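Local structure of GCN5-related N-acetyltransferase (Brucella melitensis biovar Abortus 2308, 3TCV) at residues E68-W73 and S131-P136; Y164-H169 and A204-L209; A147-M152 and A219-L224. The protein belongs to the GCN5-related N-acetyltransferases and probably transfers an acetyl group from acetyl-CoA to an amine, possibly the N-terminal amino group of a protein. All blocks are in the same frame, centred on the assembly; numbering follows the deposited sequence.

How the interactions relate
From the N terminus, the chain first passes through 68-73, then crosses helix 82-94 and two strands before interaction 1 closes that loop at 131-136, on the central strand 126-134. Next comes helix 142-158, whose residues 147-152 open interaction 3. That loop stays open while the chain forms strand 163-169, helix 173-182 and the hairpin 185-196/199-209, so interaction 2 closes inside it; helix 213-224 then completes interaction 3. Interaction 1 lies in series with both. The three also touch: Ile132 packs on Trp166, Trp134 lies against Ala147 and Gln148, and Gln148 probably hydrogen-bonds Tyr164. Early helix, sheet and both later helices are thus joined.

Interaction 1 of 3, residues E68-W73 and S131-P136; sequences EQRFTW and SIYWGP
Where the central strand 126-134 of the GNAT fold runs out into the loop starting at Gly135, Tyr133 and Pro136 meet Phe71 and Arg70, at the end of the short helix 67-70. In this family, the loop after that strand usually leads to the binding site for the coenzyme A pyrophosphate. The Tyr133 ring is touched by both Phe71 and Arg70. Its CG sits anti to the backbone N (chi1 171°), which brings the ring against these two residues. Phe71 puts a single corner over the middle of that ring: CE2 of Phe71 is 3.8 Å from CE1 of Tyr133, and the two ring planes are inclined at 48°, neither stacked nor perpendicular. On the opposite face, the backbone N of Gly135 lies over the ring centre, so Tyr133 is sandwiched. Arg70 works at the rim of the same ring, with CB beside its edge and CD 3.5 Å from Tyr133 OH. That hydroxyl is hydrogen-bonded to Ala61 O. The arginine chain is extended from CG to NE, and Pro136 CB lies over one face of its guanidinium, 3.6 Å from Arg70 NH2. Asp66 holds NE of Arg70 in a salt bridge and so helps fix the group. Direct polar bonding between the segments is replaced by one water, which lies in the guanidinium plane, accepts from Arg70 NH1 at 2.9 Å and donates to Trp134 O at 2.7 Å.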
loop_
_atom_site.group_PDB
_atom_site.type_symbol
_atom_site.label_atom_id
_atom_site.label_comp_id
_atom_site.label_asym_id
_atom_site.label_seq_id
_atom_site.Cartn_x
_atom_site.Cartn_y
_atom_site.Cartn_z
ATOM N N GLU B 68 -3.202 -21.607 -18.314
ATOM C CA GLU B 68 -1.863 -21.017 -18.129
ATOM C C GLU B 68 -1.854 -19.559 -18.559
ATOM O O GLU B 68 -1.375 -18.710 -17.809
ATOM C CB GLU B 68 -0.765 -21.777 -18.886
ATOM C CG GLU B 68 -0.418 -23.144 -18.319
ATOM C CD GLU B 68 0.170 -23.107 -16.908
ATOM O OE1 GLU B 68 0.813 -22.103 -16.521
ATOM O OE2 GLU B 68 -0.016 -24.119 -16.185
ATOM N N GLN B 69 -2.401 -19.271 -19.743
ATOM C CA GLN B 69 -2.539 -17.876 -20.210
ATOM C C GLN B 69 -3.350 -17.046 -19.226
ATOM O O GLN B 69 -2.934 -15.954 -18.845
ATOM C CB GLN B 69 -3.172 -17.774 -21.626
ATOM N N ARG B 70 -4.494 -17.573 -18.785
ATOM C CA ARG B 70 -5.371 -16.836 -17.880
ATOM C C ARG B 70 -4.737 -16.551 -16.532
ATOM O O ARG B 70 -5.115 -15.591 -15.880
ATOM C CB ARG B 70 -6.695 -17.579 -17.669
ATOM C CG ARG B 70 -7.536 -17.689 -18.925
ATOM C CD ARG B 70 -8.728 -18.610 -18.747
ATOM N NE ARG B 70 -9.383 -18.806 -20.041
ATOM C CZ ARG B 70 -10.231 -17.948 -20.598
ATOM N NH1 ARG B 70 -10.637 -16.852 -19.957
ATOM N NH2 ARG B 70 -10.720 -18.223 -21.809
ATOM N N PHE B 71 -3.807 -17.401 -16.095
ATOM C CA PHE B 71 -3.180 -17.246 -14.777
ATOM C C PHE B 71 -1.879 -16.461 -14.820
ATOM O O PHE B 71 -1.285 -16.253 -13.774
ATOM C CB PHE B 71 -2.923 -18.617 -14.132
ATOM C CG PHE B 71 -4.072 -19.133 -13.310
ATOM C CD1 PHE B 71 -3.957 -19.269 -11.938
ATOM C CD2 PHE B 71 -5.278 -19.460 -13.899
ATOM C CE1 PHE B 71 -5.005 -19.737 -11.178
ATOM C CE2 PHE B 71 -6.338 -19.927 -13.141
ATOM C CZ PHE B 71 -6.204 -20.064 -11.780
ATOM N N THR B 72 -1.452 -16.009 -16.002
ATOM C CA THR B 72 -0.135 -15.362 -16.182
ATOM C C THR B 72 0.165 -14.323 -15.106
ATOM O O THR B 72 1.237 -14.366 -14.473
ATOM C CB THR B 72 -0.046 -14.661 -17.553
ATOM O OG1 THR B 72 -0.218 -15.627 -18.599
ATOM C CG2 THR B 72 1.299 -13.972 -17.725
ATOM N N TRP B 73 -0.789 -13.415 -14.887
ATOM C CA TRP B 73 -0.578 -12.270 -13.989
ATOM C C TRP B 73 -1.052 -12.485 -12.597
ATOM O O TRP B 73 -0.892 -11.601 -11.761
ATOM C CB TRP B 73 -1.262 -11.018 -14.548
ATOM C CG TRP B 73 -0.872 -10.731 -15.953
ATOM C CD1 TRP B 73 -1.642 -10.904 -17.100
ATOM C CD2 TRP B 73 0.405 -10.229 -16.420
ATOM N NE1 TRP B 73 -0.948 -10.541 -18.212
ATOM C CE2 TRP B 73 0.298 -10.133 -17.877
ATOM C CE3 TRP B 73 1.589 -9.872 -15.807
ATOM C CZ2 TRP B 73 1.344 -9.680 -18.660
ATOM C CZ3 TRP B 73 2.644 -9.414 -16.604
ATOM C CH2 TRP B 73 2.528 -9.330 -18.001
ATOM N N SER B 131 -7.471 -10.628 -6.161
ATOM C CA SER B 131 -7.442 -12.078 -6.282
ATOM C C SER B 131 -8.467 -12.541 -7.338
ATOM O O SER B 131 -9.112 -13.554 -7.151
ATOM C CB SER B 131 -7.766 -12.736 -4.931
ATOM O OG SER B 131 -6.961 -12.218 -3.864
ATOM N N ILE B 132 -8.627 -11.787 -8.405
ATOM C CA ILE B 132 -9.682 -12.068 -9.400
ATOM C C ILE B 132 -9.258 -13.137 -10.401
ATOM O O ILE B 132 -8.230 -13.015 -11.059
ATOM C CB ILE B 132 -10.043 -10.781 -10.196
ATOM C CG1 ILE B 132 -10.658 -9.736 -9.253
ATOM C CG2 ILE B 132 -10.988 -11.117 -11.365
ATOM C CD1 ILE B 132 -10.860 -8.374 -9.909
ATOM N N TYR B 133 -10.059 -14.195 -10.510
ATOM C CA TYR B 133 -9.978 -15.093 -11.641
ATOM C C TYR B 133 -11.389 -15.294 -12.168
ATOM O O TYR B 133 -12.217 -15.921 -11.500
ATOM C CB TYR B 133 -9.371 -16.463 -11.282
ATOM C CG TYR B 133 -9.506 -17.432 -12.425
ATOM C CD1 TYR B 133 -8.968 -17.123 -13.671
ATOM C CD2 TYR B 133 -10.184 -18.632 -12.292
ATOM C CE1 TYR B 133 -9.115 -17.972 -14.760
ATOM C CE2 TYR B 133 -10.331 -19.501 -13.383
ATOM C CZ TYR B 133 -9.791 -19.168 -14.604
ATOM O OH TYR B 133 -9.901 -19.997 -15.716
ATOM N N TRP B 134 -11.640 -14.743 -13.359
ATOM C CA TRP B 134 -12.904 -14.906 -14.057
ATOM C C TRP B 134 -12.668 -15.744 -15.285
ATOM O O TRP B 134 -12.088 -15.294 -16.272
ATOM C CB TRP B 134 -13.485 -13.548 -14.425
ATOM C CG TRP B 134 -13.886 -12.682 -13.260
ATOM C CD1 TRP B 134 -14.345 -13.071 -12.013
ATOM C CD2 TRP B 134 -13.924 -11.215 -13.245
ATOM N NE1 TRP B 134 -14.616 -11.975 -11.231
ATOM C CE2 TRP B 134 -14.413 -10.831 -11.928
ATOM C CE3 TRP B 134 -13.588 -10.229 -14.155
ATOM C CZ2 TRP B 134 -14.526 -9.511 -11.551
ATOM C CZ3 TRP B 134 -13.710 -8.892 -13.764
ATOM C CH2 TRP B 134 -14.167 -8.547 -12.491
ATOM N N GLY B 135 -13.096 -17.001 -15.218
ATOM C CA GLY B 135 -12.865 -17.948 -16.280
ATOM C C GLY B 135 -13.770 -17.770 -17.479
ATOM O O GLY B 135 -14.600 -16.848 -17.540
ATOM N N PRO B 136 -13.606 -18.652 -18.457
ATOM C CA PRO B 136 -14.273 -18.513 -19.754
ATOM C C PRO B 136 -15.802 -18.476 -19.711
ATOM O O PRO B 136 -16.402 -17.871 -20.595
ATOM C CB PRO B 136 -13.767 -19.710 -20.549
ATOM C CG PRO B 136 -13.224 -20.670 -19.568
ATOM C CD PRO B 136 -12.842 -19.906 -18.342
HETATM O O HOH W 1 -9.667 -15.603 -17.526
#

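Interaction 2 of 3, residues Y164-H169 and A204-L209; sequences YEWECH and AWFSVL
Trp166 and Phe206 sit at the middle of an antiparallel strand pair of the GNAT sheet, in which strand 199-209, last in sequence, is inserted between 163-169 and 185-196. Three hydrogen-bonded pairs, Tyr164-Val208, Trp166-Phe206 and Cys168-Ala204, supply six backbone bonds. The tight packing lies at the centre. On one face, CD1 of Trp166 meets CD2 of Phe206 at 3.8 Å, the five-membered ring and the phenyl ring inclined at 86°. Cys168 SG approaches the edge of the same phenyl ring, 4.1 Å from Phe206 CE2. Helix 173-182 covers this side, and Ser175 takes the indole N-H of Trp166. On the other face, Glu167 lies along Trp205, both pointing the same way. With CG wedged between backbone N and carbonyl carbon (chi1 45°), its chain runs over the indole: Glu167 CB stands 3.7 Å from the centroid of the six-membered ring of Trp205, a CH-pi contact, and Glu167 CD comes within 3.4 Å of Trp205 CH2.

Toward the ends the fit is looser, with CB of Tyr164 and CB of Val208 4.4 Å apart. Glu167 is the touching residue with some exposure to solvent; nearby, Phe190 of the second subunit meets the Trp205 ring, and Ser207 OG, bonded to Glu187, is also bonded by Arg191 of that subunit. The backbone bonds settle the register, while Glu167 divides its chemistry: its methylenes cover an aromatic face, and its carboxylate pairs with Arg201.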
loop_
_atom_site.group_PDB
_atom_site.type_symbol
_atom_site.label_atom_id
_atom_site.label_comp_id
_atom_site.label_asym_id
_atom_site.label_seq_id
_atom_site.Cartn_x
_atom_site.Cartn_y
_atom_site.Cartn_z
ATOM N N TYR B 164 -12.179 2.456 -2.653
ATOM C CA TYR B 164 -12.269 1.084 -3.178
ATOM C C TYR B 164 -11.184 0.928 -4.242
ATOM O O TYR B 164 -11.117 1.710 -5.195
ATOM C CB TYR B 164 -13.662 0.909 -3.762
ATOM C CG TYR B 164 -14.019 -0.433 -4.346
ATOM C CD1 TYR B 164 -13.903 -1.601 -3.611
ATOM C CD2 TYR B 164 -14.527 -0.526 -5.633
ATOM C CE1 TYR B 164 -14.289 -2.810 -4.163
ATOM C CE2 TYR B 164 -14.920 -1.728 -6.190
ATOM C CZ TYR B 164 -14.792 -2.874 -5.441
ATOM O OH TYR B 164 -15.181 -4.082 -5.979
ATOM N N GLU B 165 -10.268 -0.008 -4.013
ATOM C CA GLU B 165 -9.044 -0.064 -4.790
ATOM C C GLU B 165 -8.991 -1.212 -5.776
ATOM O O GLU B 165 -9.533 -2.307 -5.520
ATOM C CB GLU B 165 -7.829 -0.213 -3.858
ATOM C CG GLU B 165 -7.610 0.912 -2.871
ATOM C CD GLU B 165 -6.578 0.608 -1.812
ATOM O OE1 GLU B 165 -5.893 1.564 -1.433
ATOM O OE2 GLU B 165 -6.478 -0.564 -1.324
ATOM N N TRP B 166 -8.241 -0.975 -6.850
ATOM C CA TRP B 166 -7.833 -1.981 -7.837
ATOM C C TRP B 166 -6.339 -1.844 -8.040
ATOM O O TRP B 166 -5.831 -0.746 -8.185
ATOM C CB TRP B 166 -8.556 -1.716 -9.142
ATOM C CG TRP B 166 -8.315 -2.697 -10.262
ATOM C CD1 TRP B 166 -7.181 -2.852 -11.048
ATOM C CD2 TRP B 166 -9.304 -3.625 -10.827
ATOM N NE1 TRP B 166 -7.385 -3.833 -12.010
ATOM C CE2 TRP B 166 -8.635 -4.338 -11.906
ATOM C CE3 TRP B 166 -10.618 -3.974 -10.504
ATOM C CZ2 TRP B 166 -9.291 -5.328 -12.651
ATOM C CZ3 TRP B 166 -11.251 -4.965 -11.259
ATOM C CH2 TRP B 166 -10.605 -5.619 -12.308
ATOM N N GLU B 167 -5.603 -2.950 -7.986
ATOM C CA GLU B 167 -4.170 -2.927 -8.315
ATOM C C GLU B 167 -3.872 -4.131 -9.190
ATOM O O GLU B 167 -4.483 -5.220 -9.036
ATOM C CB GLU B 167 -3.267 -2.927 -7.063
ATOM C CG GLU B 167 -3.673 -3.917 -5.978
ATOM C CD GLU B 167 -2.545 -4.417 -5.092
ATOM O OE1 GLU B 167 -2.868 -4.827 -3.940
ATOM O OE2 GLU B 167 -1.367 -4.454 -5.519
ATOM N N CYS B 168 -2.970 -3.927 -10.118
ATOM C CA CYS B 168 -2.518 -4.968 -11.018
ATOM C C CYS B 168 -1.096 -4.671 -11.495
ATOM O O CYS B 168 -0.570 -3.580 -11.301
ATOM C CB CYS B 168 -3.467 -5.057 -12.235
ATOM S SG CYS B 168 -3.551 -3.562 -13.257
ATOM N N HIS B 169 -0.460 -5.678 -12.085
ATOM C CA HIS B 169 0.809 -5.497 -12.761
ATOM C C HIS B 169 0.613 -4.423 -13.790
ATOM O O HIS B 169 -0.384 -4.443 -14.564
ATOM C CB HIS B 169 1.213 -6.834 -13.407
ATOM C CG HIS B 169 2.691 -6.993 -13.687
ATOM N ND1 HIS B 169 3.372 -6.157 -14.474
ATOM C CD2 HIS B 169 3.592 -7.983 -13.296
ATOM C CE1 HIS B 169 4.655 -6.563 -14.565
ATOM N NE2 HIS B 169 4.786 -7.681 -13.849
ATOM N N ALA B 204 0.339 -0.843 -10.831
ATOM C CA ALA B 204 -0.599 0.221 -11.187
ATOM C C ALA B 204 -1.757 0.201 -10.193
ATOM O O ALA B 204 -2.404 -0.846 -9.988
ATOM C CB ALA B 204 -1.131 -0.011 -12.601
ATOM N N TRP B 205 -2.021 1.360 -9.599
ATOM C CA TRP B 205 -3.092 1.595 -8.610
ATOM C C TRP B 205 -4.179 2.478 -9.153
ATOM O O TRP B 205 -3.911 3.503 -9.798
ATOM C CB TRP B 205 -2.519 2.303 -7.380
ATOM C CG TRP B 205 -1.663 1.431 -6.515
ATOM C CD1 TRP B 205 -0.278 1.342 -6.514
ATOM C CD2 TRP B 205 -2.116 0.476 -5.498
ATOM N NE1 TRP B 205 0.144 0.408 -5.601
ATOM C CE2 TRP B 205 -0.910 -0.130 -4.946
ATOM C CE3 TRP B 205 -3.355 0.097 -4.990
ATOM C CZ2 TRP B 205 -0.963 -1.077 -3.938
ATOM C CZ3 TRP B 205 -3.395 -0.873 -3.984
ATOM C CH2 TRP B 205 -2.215 -1.431 -3.467
ATOM N N PHE B 206 -5.414 2.108 -8.832
ATOM C CA PHE B 206 -6.600 2.829 -9.250
ATOM C C PHE B 206 -7.584 2.804 -8.091
ATOM O O PHE B 206 -7.571 1.876 -7.278
ATOM C CB PHE B 206 -7.296 2.165 -10.443
ATOM C CG PHE B 206 -6.411 1.776 -11.606
ATOM C CD1 PHE B 206 -6.451 2.487 -12.795
ATOM C CD2 PHE B 206 -5.640 0.616 -11.555
ATOM C CE1 PHE B 206 -5.678 2.101 -13.886
ATOM C CE2 PHE B 206 -4.849 0.244 -12.623
ATOM C CZ PHE B 206 -4.867 0.984 -13.790
ATOM N N SER B 207 -8.497 3.768 -8.070
ATOM C CA SER B 207 -9.485 3.837 -7.014
ATOM C C SER B 207 -10.810 4.424 -7.455
ATOM O O SER B 207 -10.886 5.226 -8.411
ATOM C CB SER B 207 -8.972 4.632 -5.836
ATOM O OG SER B 207 -8.906 6.029 -6.090
ATOM N N VAL B 208 -11.843 4.012 -6.739
ATOM C CA VAL B 208 -13.158 4.640 -6.786
ATOM C C VAL B 208 -13.396 5.211 -5.375
ATOM O O VAL B 208 -13.261 4.494 -4.383
ATOM C CB VAL B 208 -14.284 3.663 -7.176
ATOM C CG1 VAL B 208 -15.649 4.319 -7.066
ATOM C CG2 VAL B 208 -14.093 3.186 -8.610
ATOM N N LEU B 209 -13.717 6.498 -5.307
ATOM C CA LEU B 209 -14.090 7.170 -4.052
ATOM C C LEU B 209 -15.584 7.113 -3.800
ATOM O O LEU B 209 -16.385 7.001 -4.734
ATOM C CB LEU B 209 -13.669 8.643 -4.086
ATOM C CG LEU B 209 -12.192 8.940 -4.332
ATOM C CD1 LEU B 209 -11.992 10.453 -4.148
ATOM C CD2 LEU B 209 -11.299 8.101 -3.431
#

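Interaction 3 of 3, residues A147-M152 and A219-L224; sequences AQFLFM and AYQAWL
Phe149 and Tyr220 are the aromatic filling between two helices: 142-158 of the GNAT fold, which follows the central strand, and 213-224, the helix after the last strand. The short helical segments run roughly antiparallel, at 146°, with their axes 11.3 Å apart, a wide separation spanned by large side chains rather than by backbone contact.

The apolar contacts come first. Phe149 has CG anti to its backbone N (chi1 -180°), which lays the ring alongside Tyr220. The two side chains slide past each other in opposite directions; the planes are only 28° from parallel, but the rings barely overlap. Between these two residues the nearest atoms are a ring carbon and a methylene, Phe149 CD1 and Tyr220 CB, at 3.5 Å. Further round the Phe149 ring, Leu224 CD1 lies 4.2 Å from Phe149 CD2, and the CG methylene of Gln221 lies near CZ at the more exposed margin. Met152 reaches the tyrosine at about a right angle: its thioether chain bends at the last torsion to place the Met152 CE methyl 3.5 Å from Tyr220 CE2.

The polar contact is a single weak hydrogen bond. NE2 of Gln148 gives to Tyr220 OH over 3.0 Å, with a bent angle and the amide plane turned steeply against the phenol ring. The main partners of both groups lie outside the two helices: Tyr164 OH on Gln148 OE1, and the Phe182 carbonyl on Tyr220 OH. Tyr164, Gln148, Tyr220 and Phe182 are linked in a buried series of polar contacts, its Gln148-Tyr220 step weak. This chemistry is consistent with the modelled amide orientation of Gln148, OE1 to Tyr164 and NE2 to Tyr220, while close packing of rings and methyls supplies most of the contact.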
loop_
_atom_site.group_PDB
_atom_site.type_symbol
_atom_site.label_atom_id
_atom_site.label_comp_id
_atom_site.label_asym_id
_atom_site.label_seq_id
_atom_site.Cartn_x
_atom_site.Cartn_y
_atom_site.Cartn_z
ATOM N N ALA B 147 -20.231 -9.291 -11.150
ATOM C CA ALA B 147 -19.412 -9.759 -10.028
ATOM C C ALA B 147 -18.671 -8.602 -9.352
ATOM O O ALA B 147 -18.607 -8.505 -8.114
ATOM C CB ALA B 147 -18.418 -10.799 -10.495
ATOM N N GLN B 148 -18.120 -7.726 -10.181
ATOM C CA GLN B 148 -17.422 -6.522 -9.710
ATOM C C GLN B 148 -18.434 -5.578 -9.026
ATOM O O GLN B 148 -18.201 -5.106 -7.886
ATOM C CB GLN B 148 -16.718 -5.836 -10.899
ATOM C CG GLN B 148 -15.587 -4.890 -10.586
ATOM C CD GLN B 148 -15.946 -3.745 -9.661
ATOM O OE1 GLN B 148 -15.587 -3.777 -8.518
ATOM N NE2 GLN B 148 -16.605 -2.723 -10.167
ATOM N N PHE B 149 -19.552 -5.334 -9.728
ATOM C CA PHE B 149 -20.611 -4.447 -9.273
ATOM C C PHE B 149 -21.114 -4.829 -7.894
ATOM O O PHE B 149 -21.302 -3.969 -7.036
ATOM C CB PHE B 149 -21.816 -4.453 -10.231
ATOM C CG PHE B 149 -22.940 -3.540 -9.792
ATOM C CD1 PHE B 149 -22.794 -2.158 -9.835
ATOM C CD2 PHE B 149 -24.124 -4.067 -9.289
ATOM C CE1 PHE B 149 -23.826 -1.322 -9.408
ATOM C CE2 PHE B 149 -25.163 -3.241 -8.868
ATOM C CZ PHE B 149 -25.015 -1.867 -8.932
ATOM N N LEU B 150 -21.382 -6.114 -7.688
ATOM C CA LEU B 150 -21.925 -6.552 -6.410
ATOM C C LEU B 150 -20.987 -6.255 -5.224
ATOM O O LEU B 150 -21.445 -5.880 -4.155
ATOM C CB LEU B 150 -22.309 -8.026 -6.459
ATOM C CG LEU B 150 -23.530 -8.396 -7.311
ATOM C CD1 LEU B 150 -23.578 -9.911 -7.484
ATOM C CD2 LEU B 150 -24.841 -7.835 -6.741
ATOM N N PHE B 151 -19.676 -6.417 -5.409
ATOM C CA PHE B 151 -18.724 -6.020 -4.390
ATOM C C PHE B 151 -18.734 -4.502 -4.179
ATOM O O PHE B 151 -18.727 -4.032 -3.037
ATOM C CB PHE B 151 -17.307 -6.444 -4.788
ATOM C CG PHE B 151 -16.862 -7.798 -4.274
ATOM C CD1 PHE B 151 -17.740 -8.717 -3.693
ATOM C CD2 PHE B 151 -15.520 -8.177 -4.431
ATOM C CE1 PHE B 151 -17.265 -9.946 -3.237
ATOM C CE2 PHE B 151 -15.055 -9.404 -3.984
ATOM C CZ PHE B 151 -15.940 -10.288 -3.394
ATOM N N MET B 152 -18.737 -3.742 -5.276
ATOM C CA MET B 152 -18.640 -2.287 -5.185
ATOM C C MET B 152 -19.855 -1.732 -4.441
ATOM O O MET B 152 -19.752 -0.858 -3.560
ATOM C CB MET B 152 -18.529 -1.657 -6.564
ATOM C CG MET B 152 -18.109 -0.193 -6.494
ATOM S SD MET B 152 -17.307 0.398 -7.989
ATOM C CE MET B 152 -18.657 0.337 -9.114
ATOM N N ALA B 219 -24.675 4.074 -13.976
ATOM C CA ALA B 219 -24.163 3.622 -15.273
ATOM C C ALA B 219 -24.111 2.093 -15.349
ATOM O O ALA B 219 -24.405 1.514 -16.389
ATOM C CB ALA B 219 -22.786 4.232 -15.543
ATOM N N TYR B 220 -23.713 1.449 -14.254
ATOM C CA TYR B 220 -23.699 -0.005 -14.205
ATOM C C TYR B 220 -25.131 -0.558 -14.288
ATOM O O TYR B 220 -25.374 -1.542 -14.974
ATOM C CB TYR B 220 -23.094 -0.499 -12.914
ATOM C CG TYR B 220 -21.573 -0.634 -12.845
ATOM C CD1 TYR B 220 -20.953 -1.897 -12.861
ATOM C CD2 TYR B 220 -20.750 0.487 -12.684
ATOM C CE1 TYR B 220 -19.557 -2.015 -12.740
ATOM C CE2 TYR B 220 -19.382 0.365 -12.585
ATOM C CZ TYR B 220 -18.781 -0.878 -12.615
ATOM O OH TYR B 220 -17.400 -0.954 -12.459
ATOM N N GLN B 221 -26.034 0.048 -13.520
ATOM C CA GLN B 221 -27.429 -0.427 -13.487
ATOM C C GLN B 221 -28.024 -0.330 -14.882
ATOM O O GLN B 221 -28.735 -1.223 -15.315
ATOM C CB GLN B 221 -28.265 0.375 -12.485
ATOM C CG GLN B 221 -28.136 -0.129 -11.055
ATOM C CD GLN B 221 -28.846 0.753 -10.037
ATOM O OE1 GLN B 221 -28.966 1.963 -10.213
ATOM N NE2 GLN B 221 -29.281 0.141 -8.942
ATOM N N ALA B 222 -27.714 0.740 -15.595
ATOM C CA ALA B 222 -28.219 0.928 -16.955
ATOM C C ALA B 222 -27.633 -0.133 -17.890
ATOM O O ALA B 222 -28.350 -0.731 -18.681
ATOM C CB ALA B 222 -27.890 2.329 -17.456
ATOM N N TRP B 223 -26.330 -0.394 -17.760
ATOM C CA TRP B 223 -25.638 -1.362 -18.607
ATOM C C TRP B 223 -26.076 -2.790 -18.364
ATOM O O TRP B 223 -26.184 -3.575 -19.313
ATOM C CB TRP B 223 -24.099 -1.241 -18.433
ATOM C CG TRP B 223 -23.380 -2.116 -19.425
ATOM C CD1 TRP B 223 -23.086 -1.831 -20.755
ATOM C CD2 TRP B 223 -22.928 -3.494 -19.237
ATOM N NE1 TRP B 223 -22.491 -2.887 -21.360
ATOM C CE2 TRP B 223 -22.350 -3.908 -20.510
ATOM C CE3 TRP B 223 -22.909 -4.383 -18.170
ATOM C CZ2 TRP B 223 -21.791 -5.155 -20.688
ATOM C CZ3 TRP B 223 -22.365 -5.642 -18.372
ATOM C CH2 TRP B 223 -21.810 -6.014 -19.602
ATOM N N LEU B 224 -26.338 -3.132 -17.102
ATOM C CA LEU B 224 -26.740 -4.475 -16.720
ATOM C C LEU B 224 -28.211 -4.766 -17.024
ATOM O O LEU B 224 -28.605 -5.912 -17.026
ATOM C CB LEU B 224 -26.505 -4.702 -15.232
ATOM C CG LEU B 224 -25.033 -4.800 -14.815
ATOM C CD1 LEU B 224 -24.930 -4.725 -13.311
ATOM C CD2 LEU B 224 -24.364 -6.081 -15.292
#